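Local coordinates for glycine betaine, L-proline ABC transporter, glycine/betaine/L-proline-binding protein (ProX) (Borrelia burgdorferi, PDB 3TMG) that binds glycine betaine and probably delivers it, as the substrate-binding protein of an ABC transporter, for uptake into the cell, at residues F88-F102 with M203-L215. Residues are numbered along the deposited sequence; the frame is centred on the assembly and turned at random.
Sequences FVDLGANYEGTIQGF and MGGIESVHTLVRL. With EDO (1,2-ethanediol), chain F.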
loop_
_atom_site.group_PDB
_atom_site.type_symbol
_atom_site.label_atom_id
_atom_site.label_comp_id
_atom_site.label_asym_id
_atom_site.label_seq_id
_atom_site.Cartn_x
_atom_site.Cartn_y
_atom_site.Cartn_z
ATOM N N PHE A 88 0.952 16.160 -11.346
ATOM C CA PHE A 88 1.680 15.977 -10.092
ATOM C C PHE A 88 3.166 15.763 -10.371
ATOM O O PHE A 88 3.573 15.630 -11.543
ATOM C CB PHE A 88 1.069 14.829 -9.246
ATOM C CG PHE A 88 0.984 13.492 -9.959
ATOM C CD1 PHE A 88 2.130 12.758 -10.256
ATOM C CD2 PHE A 88 -0.252 12.943 -10.276
ATOM C CE1 PHE A 88 2.054 11.525 -10.925
ATOM C CE2 PHE A 88 -0.351 11.694 -10.910
ATOM C CZ PHE A 88 0.808 10.974 -11.238
ATOM N N VAL A 89 3.986 15.763 -9.327
ATOM C CA VAL A 89 5.427 15.497 -9.507
ATOM C C VAL A 89 5.765 14.167 -8.841
ATOM O O VAL A 89 5.485 13.991 -7.663
ATOM C CB VAL A 89 6.334 16.581 -8.869
ATOM C CG1 VAL A 89 7.784 16.317 -9.252
ATOM C CG2 VAL A 89 5.945 17.976 -9.341
ATOM N N ASP A 90 6.369 13.252 -9.591
ATOM C CA ASP A 90 6.722 11.951 -9.048
ATOM C C ASP A 90 8.155 12.058 -8.537
ATOM O O ASP A 90 9.078 12.237 -9.347
ATOM C CB ASP A 90 6.632 10.914 -10.168
ATOM C CG ASP A 90 6.873 9.467 -9.682
ATOM O OD1 ASP A 90 7.501 9.246 -8.615
ATOM O OD2 ASP A 90 6.399 8.531 -10.393
ATOM N N LEU A 91 8.360 11.933 -7.225
ATOM C CA LEU A 91 9.702 12.200 -6.670
ATOM C C LEU A 91 10.630 10.982 -6.688
ATOM O O LEU A 91 11.827 11.116 -6.425
ATOM C CB LEU A 91 9.622 12.778 -5.264
ATOM C CG LEU A 91 8.800 14.053 -5.107
ATOM C CD1 LEU A 91 8.844 14.574 -3.665
ATOM C CD2 LEU A 91 9.240 15.126 -6.097
ATOM N N GLY A 92 10.083 9.812 -7.034
ATOM C CA GLY A 92 10.833 8.553 -6.968
ATOM C C GLY A 92 10.252 7.620 -5.931
ATOM O O GLY A 92 9.165 7.891 -5.426
ATOM N N ALA A 93 10.978 6.541 -5.590
ATOM C CA ALA A 93 10.435 5.470 -4.741
ATOM C C ALA A 93 10.718 5.812 -3.300
ATOM O O ALA A 93 11.822 6.276 -2.988
ATOM C CB ALA A 93 11.091 4.114 -5.078
ATOM N N ASN A 94 9.742 5.560 -2.423
ATOM C CA ASN A 94 10.031 5.565 -0.969
ATOM C C ASN A 94 10.238 4.148 -0.410
ATOM O O ASN A 94 10.624 3.980 0.758
ATOM C CB ASN A 94 8.925 6.293 -0.189
ATOM C CG ASN A 94 7.560 5.657 -0.358
ATOM O OD1 ASN A 94 7.361 4.485 -0.028
ATOM N ND2 ASN A 94 6.604 6.444 -0.837
ATOM N N TYR A 95 9.924 3.143 -1.237
ATOM C CA TYR A 95 10.028 1.747 -0.854
ATOM C C TYR A 95 10.213 0.950 -2.155
ATOM O O TYR A 95 9.468 1.175 -3.131
ATOM C CB TYR A 95 8.742 1.234 -0.096
ATOM C CG TYR A 95 8.814 -0.289 0.147
ATOM C CD1 TYR A 95 8.362 -1.202 -0.833
ATOM C CD2 TYR A 95 9.405 -0.805 1.338
ATOM C CE1 TYR A 95 8.483 -2.584 -0.651
ATOM C CE2 TYR A 95 9.526 -2.192 1.526
ATOM C CZ TYR A 95 9.085 -3.053 0.525
ATOM O OH TYR A 95 9.170 -4.406 0.707
ATOM N N GLU A 96 11.165 0.013 -2.182
ATOM C CA GLU A 96 11.367 -0.841 -3.369
ATOM C C GLU A 96 11.237 -2.313 -3.004
ATOM O O GLU A 96 11.718 -2.730 -1.954
ATOM C CB GLU A 96 12.738 -0.585 -4.047
ATOM C CG GLU A 96 12.844 0.871 -4.536
ATOM C CD GLU A 96 14.085 1.176 -5.350
ATOM O OE1 GLU A 96 14.748 0.244 -5.820
ATOM O OE2 GLU A 96 14.364 2.377 -5.567
ATOM N N GLY A 97 10.570 -3.078 -3.889
ATOM C CA GLY A 97 10.423 -4.506 -3.742
ATOM C C GLY A 97 8.995 -4.995 -3.591
ATOM O O GLY A 97 8.779 -6.114 -3.080
ATOM N N THR A 98 8.023 -4.241 -4.103
ATOM C CA THR A 98 6.632 -4.675 -3.986
ATOM C C THR A 98 6.354 -5.829 -4.914
ATOM O O THR A 98 6.968 -5.919 -5.976
ATOM C CB THR A 98 5.578 -3.578 -4.315
ATOM O OG1 THR A 98 5.663 -3.194 -5.711
ATOM C CG2 THR A 98 5.807 -2.352 -3.383
ATOM N N ILE A 99 5.361 -6.656 -4.564
ATOM C CA ILE A 99 4.815 -7.611 -5.536
ATOM C C ILE A 99 3.328 -7.659 -5.221
ATOM O O ILE A 99 2.958 -7.664 -4.023
ATOM C CB ILE A 99 5.416 -9.041 -5.308
ATOM C CG1 ILE A 99 6.929 -9.061 -5.510
ATOM C CG2 ILE A 99 4.686 -10.125 -6.123
ATOM C CD1 ILE A 99 7.573 -10.412 -5.139
ATOM N N GLN A 100 2.480 -7.736 -6.239
ATOM C CA GLN A 100 1.057 -8.025 -6.013
ATOM C C GLN A 100 0.728 -9.258 -6.844
ATOM O O GLN A 100 1.392 -9.542 -7.840
ATOM C CB GLN A 100 0.156 -6.818 -6.407
ATOM C CG GLN A 100 0.441 -6.307 -7.837
ATOM C CD GLN A 100 -0.637 -5.414 -8.444
ATOM O OE1 GLN A 100 -1.513 -4.877 -7.740
ATOM N NE2 GLN A 100 -0.553 -5.203 -9.775
ATOM N N GLY A 101 -0.246 -10.046 -6.388
ATOM C CA GLY A 101 -0.604 -11.235 -7.165
ATOM C C GLY A 101 -1.691 -12.064 -6.482
ATOM O O GLY A 101 -2.280 -11.632 -5.480
ATOM N N PHE A 102 -1.971 -13.219 -7.085
ATOM C CA PHE A 102 -2.997 -14.129 -6.659
ATOM C C PHE A 102 -2.330 -15.016 -5.601
ATOM O O PHE A 102 -1.233 -15.558 -5.813
ATOM C CB PHE A 102 -3.404 -15.005 -7.855
ATOM C CG PHE A 102 -4.338 -14.349 -8.867
ATOM C CD1 PHE A 102 -4.189 -13.040 -9.289
ATOM C CD2 PHE A 102 -5.365 -15.109 -9.421
ATOM C CE1 PHE A 102 -5.031 -12.488 -10.256
ATOM C CE2 PHE A 102 -6.232 -14.568 -10.369
ATOM C CZ PHE A 102 -6.057 -13.252 -10.807
ATOM N N MET A 203 0.076 -8.994 -13.403
ATOM C CA MET A 203 0.161 -8.336 -12.108
ATOM C C MET A 203 1.452 -7.525 -11.921
ATOM O O MET A 203 1.632 -6.842 -10.879
ATOM C CB MET A 203 0.053 -9.355 -10.969
ATOM C CG MET A 203 -1.166 -10.292 -11.023
ATOM S SD MET A 203 -2.690 -9.364 -10.863
ATOM C CE MET A 203 -2.624 -8.762 -9.174
ATOM N N GLY A 204 2.358 -7.591 -12.897
ATOM C CA GLY A 204 3.593 -6.785 -12.827
ATOM C C GLY A 204 4.751 -7.577 -12.234
ATOM O O GLY A 204 4.552 -8.640 -11.644
ATOM N N GLY A 205 5.975 -7.084 -12.414
ATOM C CA GLY A 205 7.140 -7.695 -11.731
ATOM C C GLY A 205 7.273 -7.069 -10.355
ATOM O O GLY A 205 6.270 -6.704 -9.723
ATOM N N ILE A 206 8.510 -6.970 -9.866
ATOM C CA ILE A 206 8.769 -6.425 -8.536
ATOM C C ILE A 206 8.777 -4.905 -8.751
ATOM O O ILE A 206 9.509 -4.423 -9.615
ATOM C CB ILE A 206 10.111 -7.005 -8.009
ATOM C CG1 ILE A 206 10.026 -8.529 -8.027
ATOM C CG2 ILE A 206 10.508 -6.411 -6.658
ATOM C CD1 ILE A 206 11.363 -9.216 -8.144
ATOM N N GLU A 207 7.959 -4.159 -8.002
ATOM C CA GLU A 207 7.807 -2.751 -8.288
ATOM C C GLU A 207 8.115 -1.913 -7.050
ATOM O O GLU A 207 8.913 -2.366 -6.150
ATOM C CB GLU A 207 6.447 -2.497 -8.953
ATOM C CG GLU A 207 6.343 -3.339 -10.228
ATOM C CD GLU A 207 5.120 -3.086 -11.042
ATOM O OE1 GLU A 207 4.304 -2.209 -10.631
ATOM O OE2 GLU A 207 4.997 -3.764 -12.120
ATOM N N SER A 208 7.559 -0.721 -6.977
ATOM C CA SER A 208 7.933 0.116 -5.835
ATOM C C SER A 208 6.772 1.027 -5.445
ATOM O O SER A 208 5.770 1.116 -6.192
ATOM C CB SER A 208 9.245 0.845 -6.153
ATOM O OG SER A 208 8.946 1.828 -7.092
ATOM N N VAL A 209 6.881 1.664 -4.296
ATOM C CA VAL A 209 5.842 2.630 -3.878
ATOM C C VAL A 209 6.511 3.980 -4.027
ATOM O O VAL A 209 7.649 4.158 -3.540
ATOM C CB VAL A 209 5.419 2.398 -2.413
ATOM C CG1 VAL A 209 4.211 3.269 -2.015
ATOM C CG2 VAL A 209 5.099 0.899 -2.179
ATOM N N HIS A 210 5.826 4.909 -4.686
ATOM C CA HIS A 210 6.406 6.222 -4.922
ATOM C C HIS A 210 5.766 7.303 -4.123
ATOM O O HIS A 210 4.673 7.122 -3.573
ATOM C CB HIS A 210 6.350 6.590 -6.428
ATOM C CG HIS A 210 7.408 5.889 -7.261
ATOM N ND1 HIS A 210 8.076 6.511 -8.281
ATOM C CD2 HIS A 210 7.855 4.591 -7.240
ATOM C CE1 HIS A 210 8.932 5.652 -8.854
ATOM N NE2 HIS A 210 8.831 4.478 -8.208
ATOM N N THR A 211 6.486 8.421 -4.029
ATOM C CA THR A 211 6.017 9.595 -3.321
ATOM C C THR A 211 5.684 10.615 -4.424
ATOM O O THR A 211 6.521 10.912 -5.284
ATOM C CB THR A 211 7.133 10.170 -2.410
ATOM O OG1 THR A 211 7.406 9.233 -1.348
ATOM C CG2 THR A 211 6.666 11.509 -1.778
ATOM N N LEU A 212 4.446 11.092 -4.433
ATOM C CA LEU A 212 4.052 12.125 -5.380
ATOM C C LEU A 212 3.668 13.378 -4.619
ATOM O O LEU A 212 3.058 13.292 -3.543
ATOM C CB LEU A 212 2.869 11.682 -6.237
ATOM C CG LEU A 212 2.860 10.233 -6.714
ATOM C CD1 LEU A 212 1.518 9.881 -7.347
ATOM C CD2 LEU A 212 4.004 9.901 -7.678
ATOM N N VAL A 213 3.980 14.550 -5.184
ATOM C CA VAL A 213 3.615 15.816 -4.537
ATOM C C VAL A 213 2.917 16.709 -5.571
ATOM O O VAL A 213 3.037 16.511 -6.773
ATOM C CB VAL A 213 4.836 16.555 -3.910
ATOM C CG1 VAL A 213 5.491 15.733 -2.818
ATOM C CG2 VAL A 213 5.864 16.937 -4.978
ATOM N N ARG A 214 2.153 17.667 -5.086
ATOM C CA ARG A 214 1.431 18.581 -5.978
ATOM C C ARG A 214 2.416 19.469 -6.752
ATOM O O ARG A 214 3.498 19.734 -6.263
ATOM C CB ARG A 214 0.438 19.440 -5.196
ATOM C CG ARG A 214 1.018 20.273 -4.068
ATOM C CD ARG A 214 -0.028 21.215 -3.485
ATOM N NE ARG A 214 0.552 22.149 -2.522
ATOM C CZ ARG A 214 1.122 23.317 -2.830
ATOM N NH1 ARG A 214 1.187 23.728 -4.094
ATOM N NH2 ARG A 214 1.597 24.092 -1.847
ATOM N N LEU A 215 1.998 19.939 -7.929
ATOM C CA LEU A 215 2.754 20.884 -8.758
ATOM C C LEU A 215 3.487 22.043 -8.040
ATOM O O LEU A 215 4.644 22.327 -8.348
ATOM C CB LEU A 215 1.853 21.460 -9.882
ATOM C CG LEU A 215 1.418 20.487 -10.990
ATOM C CD1 LEU A 215 0.668 21.185 -12.112
ATOM C CD2 LEU A 215 2.598 19.695 -11.544
HETATM C C1 EDO F . 11.792 -1.710 -8.329
HETATM O O1 EDO F . 11.083 -2.057 -9.534
HETATM C C2 EDO F . 13.007 -2.623 -8.355
HETATM O O2 EDO F . 12.679 -3.855 -7.684
HETATM O O HOH W 1 4.041 -1.092 -6.455
HETATM O O HOH W 2 3.706 -6.772 -8.925
#
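His-210 turns its ring edge to Asp-90 where 88-98 pairs antiparallel with 207-214: ND1 donates to OD1 (2.8 Å) on the syn side of the carboxylate, within the imidazole plane, although the two planes stand 75° apart. The same OD1 accepts from Gly-92 N on its anti side, tilted out of the carboxylate plane, which closes an Asx turn, while OD2 is hydrogen-bonded to Tyr-81 OH. Beyond Asp-90, Leu-212 forks: CD2 rests against the carboxylate carbon CG, and CD1 sits over the Phe-88 ring, 4.1 Å from its centroid, a CH-pi contact. On the opposite face, that of Thr-211 and Val-213, Asn-94 has CG between its backbone N and carbonyl carbon (chi1 60°), which brings ND2 back to Thr-211 OG1 (2.9 Å), in the amide plane. A classic bulge sets Asn-94 and Tyr-95 opposite the single residue Val-209; Gly-97 and Thr-98 share Glu-207 O in a G1 bulge. Beyond Thr-98 the strand turns to pair with 179-183, consistent with a crossing between the two lobes of a periplasmic-binding-protein fold. There Gln-100 NE2 reaches Met-203 O (2.9 Å) from above the carbonyl plane. With OE1 bonded to Thr-136, a glycine betaine-binding residue, this should hold the amide in one rotation beside the bound ligand.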